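Endo-b-1,4-glucanase (Nasutitermes takasagoensis, PDB 1KS8) probably hydrolyses internal beta-1,4-glucosidic linkages in cellulose and related beta-D-glucans, as a calcium-binding family 9 glycosyl hydrolase. Local coordinates at residues 6-10 with 82-86; 74-79 with 312-316; 93-97 with 165-169; 159-163 with 177-181. All coordinates share one frame; numbering follows the deposited sequence.

Contact 1 of 4, residues 6-10 with 82-86; sequences KQVLR and GYSSA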
# COMPACT_ATOMS: atom_id res chain seq x y z
N LYS A 6 -18.69 -5.37 -1.83
CA LYS A 6 -18.90 -4.10 -1.15
C LYS A 6 -18.49 -4.22 0.31
O LYS A 6 -17.83 -3.34 0.85
CB LYS A 6 -20.37 -3.68 -1.24
CG LYS A 6 -20.82 -3.28 -2.63
CD LYS A 6 -22.29 -2.86 -2.62
CE LYS A 6 -22.74 -2.39 -3.99
NZ LYS A 6 -22.64 -3.46 -5.02
N GLN A 7 -18.88 -5.32 0.95
CA GLN A 7 -18.53 -5.50 2.35
C GLN A 7 -17.04 -5.82 2.53
O GLN A 7 -16.46 -5.43 3.54
CB GLN A 7 -19.38 -6.60 2.99
CG GLN A 7 -19.16 -6.72 4.50
CD GLN A 7 -19.38 -5.41 5.24
OE1 GLN A 7 -18.52 -4.97 6.02
NE2 GLN A 7 -20.52 -4.78 5.01
N VAL A 8 -16.43 -6.53 1.59
CA VAL A 8 -15.01 -6.81 1.74
C VAL A 8 -14.26 -5.48 1.65
O VAL A 8 -13.27 -5.27 2.35
CB VAL A 8 -14.49 -7.81 0.68
CG1 VAL A 8 -13.02 -8.12 0.94
CG2 VAL A 8 -15.30 -9.09 0.74
N LEU A 9 -14.73 -4.58 0.78
CA LEU A 9 -14.12 -3.26 0.64
C LEU A 9 -14.20 -2.53 1.97
O LEU A 9 -13.22 -1.94 2.44
CB LEU A 9 -14.83 -2.45 -0.46
CG LEU A 9 -14.38 -0.99 -0.66
CD1 LEU A 9 -12.87 -0.93 -0.89
CD2 LEU A 9 -15.11 -0.41 -1.86
N ARG A 10 -15.38 -2.56 2.60
CA ARG A 10 -15.55 -1.91 3.89
C ARG A 10 -14.64 -2.57 4.92
O ARG A 10 -14.07 -1.90 5.78
CB ARG A 10 -17.01 -2.03 4.36
CG ARG A 10 -18.00 -1.30 3.47
CD ARG A 10 -19.43 -1.51 3.95
NE ARG A 10 -20.40 -1.10 2.94
CZ ARG A 10 -21.30 -1.91 2.39
NH1 ARG A 10 -21.37 -3.18 2.75
NH2 ARG A 10 -22.12 -1.45 1.46
N GLY A 82 -17.14 2.58 -7.24
CA GLY A 82 -17.12 1.39 -6.42
C GLY A 82 -17.24 1.76 -4.96
O GLY A 82 -17.99 1.14 -4.20
N TYR A 83 -16.50 2.78 -4.55
CA TYR A 83 -16.54 3.26 -3.18
C TYR A 83 -17.92 3.82 -2.87
O TYR A 83 -18.50 3.55 -1.82
CB TYR A 83 -15.48 4.34 -2.96
CG TYR A 83 -14.09 3.80 -2.67
CD1 TYR A 83 -13.69 3.52 -1.37
CD2 TYR A 83 -13.18 3.57 -3.71
CE1 TYR A 83 -12.42 3.03 -1.10
CE2 TYR A 83 -11.91 3.08 -3.44
CZ TYR A 83 -11.53 2.82 -2.14
OH TYR A 83 -10.26 2.35 -1.86
N SER A 84 -18.46 4.61 -3.80
CA SER A 84 -19.78 5.21 -3.60
C SER A 84 -20.87 4.15 -3.48
O SER A 84 -21.75 4.26 -2.62
CB SER A 84 -20.11 6.17 -4.74
OG SER A 84 -19.33 7.35 -4.64
N SER A 85 -20.82 3.14 -4.33
CA SER A 85 -21.82 2.07 -4.30
C SER A 85 -21.77 1.31 -2.98
O SER A 85 -22.78 0.77 -2.52
CB SER A 85 -21.61 1.10 -5.46
OG SER A 85 -21.92 1.72 -6.70
N ALA A 86 -20.59 1.27 -2.37
CA ALA A 86 -20.41 0.58 -1.10
C ALA A 86 -20.65 1.51 0.08
O ALA A 86 -20.51 1.10 1.24
CB ALA A 86 -19.01 -0.01 -1.02
O HOH W 1 -23.83 0.52 0.10
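Within the (alpha/alpha)6 fold of this family 9 enzyme, helix 5-18 holds the C-terminal end of the short helix 80-85; R10 bonds to A86, while L9 and K6 give helix 5-18 most of its packing. The guanidinium comes side-on to the A86 carbonyl and two of its nitrogens share the one oxygen. R10 NE lies 2.8 Å from A86 O, in the carbonyl plane; R10 NH2, 3.0 Å from A86 O, stands above that plane in a more bent bond (N-H...O 135°). A water donates to S85 O and accepts a weak bond from NH2, tying two successive carbonyls to one arginine. An alanine in place of R10 has no guanidinium, and the A86 carbonyl would probably be left without its side-chain partners, less firmly tied to helix 5-18. Deeper in, L9 has CG anti to the backbone N (chi1 175°), which carries both methyls across: CD2 is 4.0 Å from A86 CB, CD1 4.0 Å from Y83 CE1. The aliphatic part of K6 runs alongside, its CB 3.9 Å from A86 CB and its CE 3.5 Å from S85 O. Helix 415-430 packs against both partners: L9 and Y83 reach it, and Y83 OH is hydrogen-bonded to Q422.

Contact 2 of 4, residues 74-79 with 312-316; sequences WGLIDF and FIMLE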
# COMPACT_ATOMS: atom_id res chain seq x y z
N TRP A 74 -5.19 5.88 -6.24
CA TRP A 74 -5.35 5.49 -7.63
C TRP A 74 -6.70 4.79 -7.84
O TRP A 74 -7.44 5.10 -8.78
CB TRP A 74 -4.19 4.56 -8.01
CG TRP A 74 -4.05 4.20 -9.45
CD1 TRP A 74 -4.69 4.76 -10.52
CD2 TRP A 74 -3.15 3.22 -9.99
NE1 TRP A 74 -4.24 4.19 -11.70
CE2 TRP A 74 -3.30 3.24 -11.39
CE3 TRP A 74 -2.24 2.33 -9.42
CZ2 TRP A 74 -2.56 2.40 -12.24
CZ3 TRP A 74 -1.50 1.49 -10.25
CH2 TRP A 74 -1.67 1.54 -11.65
N GLY A 75 -7.03 3.86 -6.95
CA GLY A 75 -8.30 3.15 -7.06
C GLY A 75 -9.48 4.07 -6.80
O GLY A 75 -10.55 3.91 -7.39
N LEU A 76 -9.29 5.02 -5.89
CA LEU A 76 -10.34 5.98 -5.55
C LEU A 76 -10.66 6.88 -6.73
O LEU A 76 -11.79 7.33 -6.90
CB LEU A 76 -9.90 6.85 -4.37
CG LEU A 76 -10.56 6.60 -3.01
CD1 LEU A 76 -9.95 7.54 -1.98
CD2 LEU A 76 -12.06 6.83 -3.11
N ILE A 77 -9.65 7.16 -7.55
CA ILE A 77 -9.82 8.01 -8.72
C ILE A 77 -10.49 7.27 -9.88
O ILE A 77 -11.48 7.75 -10.43
CB ILE A 77 -8.46 8.56 -9.20
CG1 ILE A 77 -7.84 9.46 -8.12
CG2 ILE A 77 -8.64 9.33 -10.51
CD1 ILE A 77 -6.37 9.78 -8.36
N ASP A 78 -9.95 6.11 -10.24
CA ASP A 78 -10.48 5.34 -11.36
C ASP A 78 -11.74 4.54 -11.07
O ASP A 78 -12.52 4.26 -11.98
CB ASP A 78 -9.41 4.37 -11.87
CG ASP A 78 -8.28 5.08 -12.60
OD1 ASP A 78 -7.27 4.42 -12.91
OD2 ASP A 78 -8.42 6.29 -12.88
N PHE A 79 -11.96 4.18 -9.81
CA PHE A 79 -13.13 3.39 -9.44
C PHE A 79 -13.89 4.00 -8.27
O PHE A 79 -14.35 3.30 -7.37
CB PHE A 79 -12.67 1.96 -9.13
CG PHE A 79 -11.89 1.33 -10.25
CD1 PHE A 79 -12.53 0.93 -11.42
CD2 PHE A 79 -10.51 1.21 -10.17
CE1 PHE A 79 -11.80 0.42 -12.50
CE2 PHE A 79 -9.77 0.70 -11.24
CZ PHE A 79 -10.42 0.30 -12.41
N PHE A 312 -5.16 -6.02 -9.95
CA PHE A 312 -5.44 -4.61 -10.15
C PHE A 312 -4.86 -4.11 -11.47
O PHE A 312 -5.50 -3.31 -12.16
CB PHE A 312 -4.90 -3.76 -9.01
CG PHE A 312 -5.34 -2.33 -9.08
CD1 PHE A 312 -6.70 -2.01 -9.03
CD2 PHE A 312 -4.42 -1.31 -9.27
CE1 PHE A 312 -7.13 -0.69 -9.17
CE2 PHE A 312 -4.84 0.02 -9.41
CZ PHE A 312 -6.20 0.32 -9.36
N ILE A 313 -3.67 -4.56 -11.82
CA ILE A 313 -3.07 -4.15 -13.09
C ILE A 313 -3.97 -4.62 -14.23
O ILE A 313 -4.17 -3.91 -15.21
CB ILE A 313 -1.65 -4.75 -13.26
CG1 ILE A 313 -0.67 -4.03 -12.32
CG2 ILE A 313 -1.18 -4.61 -14.71
CD1 ILE A 313 -0.52 -2.54 -12.59
N MET A 314 -4.53 -5.82 -14.08
CA MET A 314 -5.43 -6.36 -15.11
C MET A 314 -6.69 -5.52 -15.23
O MET A 314 -7.18 -5.27 -16.33
CB MET A 314 -5.80 -7.80 -14.78
CG MET A 314 -4.65 -8.78 -14.95
SD MET A 314 -5.16 -10.47 -14.63
CE MET A 314 -3.57 -11.25 -14.40
N LEU A 315 -7.23 -5.09 -14.09
CA LEU A 315 -8.43 -4.27 -14.09
C LEU A 315 -8.15 -2.91 -14.72
O LEU A 315 -9.00 -2.35 -15.43
CB LEU A 315 -8.96 -4.12 -12.66
CG LEU A 315 -9.56 -5.42 -12.12
CD1 LEU A 315 -9.65 -5.38 -10.60
CD2 LEU A 315 -10.94 -5.62 -12.73
N GLU A 316 -6.95 -2.38 -14.48
CA GLU A 316 -6.57 -1.09 -15.06
C GLU A 316 -6.38 -1.26 -16.57
O GLU A 316 -6.72 -0.37 -17.35
CB GLU A 316 -5.28 -0.58 -14.42
CG GLU A 316 -5.50 0.07 -13.06
CD GLU A 316 -6.06 1.48 -13.17
OE1 GLU A 316 -6.65 1.97 -12.19
OE2 GLU A 316 -5.90 2.09 -14.25
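W74 and F312 meet in a T-shaped pair: the edge of the phenyl ring points at one face of the indole, planes 86° apart, its centroid 5.0 Å from that of the six-membered ring of W74. The nearest atoms are W74 CE3 and F312 CE2, at 3.5 Å. On the same indole face, nearer the pyrrole end, lies the carboxylate of E316. Its CG, anti to the carbonyl carbon (chi1 -80°), lies over a face of F312, and a bend at chi2 then turns the carboxylate over the indole, with OE1 3.3 Å from W74 NE1 at a poor angle for bonding. E316 OE1 is also 2.6 Å from D78 OD1, a separation consistent with one of the two acids being protonated at pH 2.5. D78 OD2 forms a salt bridge with R224 on helix 212-226. The two helices run nearly the same way, at 28°, as expected of helices within one layer of an (alpha/alpha)6 barrel, and their local axes come no closer than 12.4 Å, so large side chains bridge the distance. F79, just past the end of its helix, runs past F312 in the opposite direction, with CE2 3.6 Å from F312 CE1. Other apolar contacts are looser: I313 CD1 comes no nearer than 4.3 Å to W74 CH2, and G75 CA stays 4.2 Å from F312 CZ. On the solvent side stands D78, partly exposed, whereas the aromatic rings are buried.

Contact 3 of 4, residues 93-97 with 165-169; sequences RKAVK and VFRNV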
# COMPACT_ATOMS: atom_id res chain seq x y z
N ARG A 93 -11.68 8.24 1.29
CA ARG A 93 -10.91 9.48 1.28
C ARG A 93 -10.14 9.61 2.59
O ARG A 93 -8.98 10.02 2.59
CB ARG A 93 -11.85 10.67 1.09
CG ARG A 93 -12.43 10.76 -0.31
CD ARG A 93 -13.56 11.77 -0.39
NE ARG A 93 -13.96 11.99 -1.77
CZ ARG A 93 -15.10 12.59 -2.14
NH1 ARG A 93 -15.95 13.01 -1.22
NH2 ARG A 93 -15.37 12.76 -3.42
N LYS A 94 -10.78 9.24 3.70
CA LYS A 94 -10.12 9.33 5.01
C LYS A 94 -8.89 8.43 5.08
O LYS A 94 -7.89 8.79 5.71
CB LYS A 94 -11.09 8.93 6.12
CG LYS A 94 -12.19 9.95 6.39
CD LYS A 94 -13.08 9.49 7.53
CE LYS A 94 -14.17 10.50 7.82
NZ LYS A 94 -13.60 11.83 8.18
N ALA A 95 -8.96 7.27 4.44
CA ALA A 95 -7.83 6.33 4.45
C ALA A 95 -6.63 6.94 3.74
O ALA A 95 -5.48 6.75 4.16
CB ALA A 95 -8.24 5.02 3.79
N VAL A 96 -6.89 7.67 2.67
CA VAL A 96 -5.82 8.31 1.92
C VAL A 96 -5.27 9.49 2.73
O VAL A 96 -4.06 9.65 2.89
CB VAL A 96 -6.33 8.82 0.56
CG1 VAL A 96 -5.28 9.71 -0.11
CG2 VAL A 96 -6.66 7.64 -0.34
N LYS A 97 -6.18 10.31 3.26
CA LYS A 97 -5.77 11.48 4.03
C LYS A 97 -4.98 11.14 5.29
O LYS A 97 -4.13 11.92 5.71
CB LYS A 97 -7.00 12.33 4.38
CG LYS A 97 -6.67 13.70 4.97
CD LYS A 97 -7.91 14.58 5.01
CE LYS A 97 -7.58 16.00 5.43
NZ LYS A 97 -7.06 16.08 6.82
N VAL A 165 -7.84 13.26 -5.81
CA VAL A 165 -8.94 12.74 -5.01
C VAL A 165 -9.72 13.86 -4.32
O VAL A 165 -10.95 13.84 -4.29
CB VAL A 165 -8.41 11.77 -3.92
CG1 VAL A 165 -9.51 11.45 -2.91
CG2 VAL A 165 -7.90 10.50 -4.56
N PHE A 166 -9.01 14.85 -3.79
CA PHE A 166 -9.64 15.95 -3.07
C PHE A 166 -9.89 17.23 -3.87
O PHE A 166 -10.35 18.23 -3.31
CB PHE A 166 -8.79 16.28 -1.84
CG PHE A 166 -8.78 15.18 -0.82
CD1 PHE A 166 -9.86 14.98 0.03
CD2 PHE A 166 -7.70 14.31 -0.73
CE1 PHE A 166 -9.88 13.94 0.94
CE2 PHE A 166 -7.70 13.25 0.19
CZ PHE A 166 -8.79 13.07 1.02
N ARG A 167 -9.60 17.18 -5.16
CA ARG A 167 -9.77 18.34 -6.04
C ARG A 167 -11.07 19.11 -5.85
O ARG A 167 -11.06 20.34 -5.81
CB ARG A 167 -9.65 17.88 -7.49
CG ARG A 167 -9.85 18.97 -8.53
CD ARG A 167 -9.67 18.40 -9.93
NE ARG A 167 -10.49 17.21 -10.13
CZ ARG A 167 -10.52 16.50 -11.26
NH1 ARG A 167 -9.77 16.85 -12.29
NH2 ARG A 167 -11.29 15.42 -11.34
N ASN A 168 -12.19 18.40 -5.72
CA ASN A 168 -13.48 19.07 -5.56
C ASN A 168 -14.01 19.17 -4.13
O ASN A 168 -14.54 20.21 -3.74
CB ASN A 168 -14.53 18.37 -6.43
CG ASN A 168 -14.18 18.41 -7.91
OD1 ASN A 168 -13.90 19.47 -8.46
ND2 ASN A 168 -14.19 17.24 -8.55
N VAL A 169 -13.86 18.10 -3.35
CA VAL A 169 -14.36 18.09 -1.98
C VAL A 169 -13.56 18.98 -1.03
O VAL A 169 -14.12 19.53 -0.08
CB VAL A 169 -14.39 16.65 -1.42
CG1 VAL A 169 -12.99 16.10 -1.31
CG2 VAL A 169 -15.09 16.65 -0.07
O HOH W 2 -12.71 11.71 -4.31
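R93 and F166 are set so that the phenyl ring presents its edge to the helix: F166 CZ is 3.4 Å from R93 O, near the ring plane, and CE1 is 3.8 Å from R93 CB. K97 CB approaches the same CZ at 3.9 Å, while V96 CG1 sits farther along the ring edge. One face of F166 is covered by its own neighbour V165, whose CG1 also touches the other segment, 4.0 Å from R93 CG. From there the arginine chain runs out extended to NE and turns one face of its guanidinium to V169. With chi1 at 65°, V169 places CG1 between its backbone N and carbonyl carbon, and this methyl stands 4.1 Å above the centre of the guanidinium, apolar group on planar cation. These residues join helix 89-106 to the turn of a helical hairpin, where helix 149-165 ends and the chain heads for helix 171-190. A water in the guanidinium plane accepts from R93 NE at 2.8 Å and donates to V165 O, linking the two segments through solvent. Replacing R93 by an alanine would probably take away the flat surface on which the V169 methyls rest and leave the water without its NE donor. Y173, at the start of helix 171-190, meets F166 edge-to-face and makes a cation-pi contact with K97, whose NZ is salt-bridged to D101.

Contact 4 of 4, residues 159-163 with 177-181; sequences LAAAS and LLTHA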
# COMPACT_ATOMS: atom_id res chain seq x y z
N LEU A 159 1.06 12.09 -2.98
CA LEU A 159 0.51 13.42 -2.75
C LEU A 159 -0.20 13.94 -4.00
O LEU A 159 -1.28 14.54 -3.90
CB LEU A 159 1.63 14.37 -2.34
CG LEU A 159 2.23 14.07 -0.96
CD1 LEU A 159 3.53 14.84 -0.79
CD2 LEU A 159 1.24 14.43 0.13
N ALA A 160 0.38 13.71 -5.17
CA ALA A 160 -0.22 14.15 -6.41
C ALA A 160 -1.53 13.40 -6.65
O ALA A 160 -2.54 14.00 -7.03
CB ALA A 160 0.74 13.93 -7.58
N ALA A 161 -1.51 12.09 -6.43
CA ALA A 161 -2.72 11.29 -6.61
C ALA A 161 -3.79 11.78 -5.64
O ALA A 161 -4.96 11.93 -6.01
CB ALA A 161 -2.41 9.82 -6.37
N ALA A 162 -3.39 12.03 -4.39
CA ALA A 162 -4.33 12.50 -3.39
C ALA A 162 -4.90 13.87 -3.77
O ALA A 162 -6.07 14.15 -3.50
CB ALA A 162 -3.66 12.57 -2.02
N SER A 163 -4.10 14.72 -4.40
CA SER A 163 -4.58 16.05 -4.77
C SER A 163 -5.75 15.92 -5.75
O SER A 163 -6.65 16.75 -5.76
CB SER A 163 -3.46 16.90 -5.39
OG SER A 163 -3.14 16.50 -6.71
N LEU A 177 -1.58 19.64 -0.95
CA LEU A 177 -1.01 18.36 -1.34
C LEU A 177 -0.12 18.52 -2.57
O LEU A 177 1.00 18.00 -2.62
CB LEU A 177 -2.13 17.36 -1.66
CG LEU A 177 -2.97 16.83 -0.50
CD1 LEU A 177 -4.19 16.12 -1.04
CD2 LEU A 177 -2.13 15.88 0.35
N LEU A 178 -0.63 19.24 -3.56
CA LEU A 178 0.11 19.45 -4.80
C LEU A 178 1.41 20.23 -4.60
O LEU A 178 2.42 19.93 -5.24
CB LEU A 178 -0.78 20.16 -5.83
CG LEU A 178 -0.24 20.21 -7.26
CD1 LEU A 178 0.00 18.79 -7.78
CD2 LEU A 178 -1.24 20.93 -8.15
N THR A 179 1.38 21.23 -3.72
CA THR A 179 2.58 22.02 -3.46
C THR A 179 3.68 21.10 -2.95
O THR A 179 4.82 21.14 -3.42
CB THR A 179 2.31 23.13 -2.42
OG1 THR A 179 1.40 24.09 -2.98
CG2 THR A 179 3.60 23.83 -2.03
N HIS A 180 3.34 20.27 -1.97
CA HIS A 180 4.30 19.34 -1.40
C HIS A 180 4.75 18.31 -2.42
O HIS A 180 5.93 17.94 -2.46
CB HIS A 180 3.68 18.63 -0.19
CG HIS A 180 3.60 19.49 1.03
ND1 HIS A 180 4.69 19.71 1.85
CD2 HIS A 180 2.58 20.21 1.56
CE1 HIS A 180 4.35 20.53 2.83
NE2 HIS A 180 3.07 20.85 2.67
N ALA A 181 3.83 17.86 -3.27
CA ALA A 181 4.16 16.88 -4.30
C ALA A 181 5.20 17.43 -5.27
O ALA A 181 6.16 16.74 -5.60
CB ALA A 181 2.90 16.48 -5.06
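Helices 149-165 and 171-190 run antiparallel here, at 157°, their local axes only 8.0 Å apart, with the CA atoms of L159 and A181, and of A160 and L178, nearest each other. Small side chains suit so close an approach: A181 CB sits 3.7 Å from both L159 CB and the backbone N of A160. L177 reaches the other way, CD1 lodging against the backbone at A162 and S163, 3.6 Å from S163 N, and also touching A162 CB at 3.7 Å. Its other methyl, CD2, meets L159 CD2 at 3.7 Å where the two leucines cross. L159 CD1 lies against H180 CB, but the imidazole leads away to H107, with which its ND1 is hydrogen-bonded. S163 adds the polar detail. Its chi1 of 75° turns the hydroxyl back along its own helix, where OG donates to A160 O at 2.6 Å and is satisfied locally; S163 CB lies on L177 CB. Helix 212-226 flanks this pair, touched by S163, L178 and A181, and helix 89-106 touches A162, L177 and H180. Two successive helices, joined by a short turn and folded back on each other, form an alpha-helical hairpin, consistent with the (alpha/alpha)6 fold of the family.

In the fold
Contacts 2 and 4 are buried, contacts 1 and 3 only partly so. The difference shows in the chemistry: contact 4 is aliphatic and close, contact 2 aromatic with a pair of acids inside it, while contacts 1 and 3 each use an arginine and a bridging water. Contact 4 uses the body of helix 149-165, contact 3 its last residue and the loop that follows, and the two touch through V96 and A162. Contact 2 is the common neighbour of the other three: L76 meets Y83 of contact 1 and V96 of contact 3, and I77 reaches V165 of contact 3 and A161 of contact 4. In sequence, contact 2 closes a loop that encloses contacts 3 and 4, whereas contact 1 overlaps it.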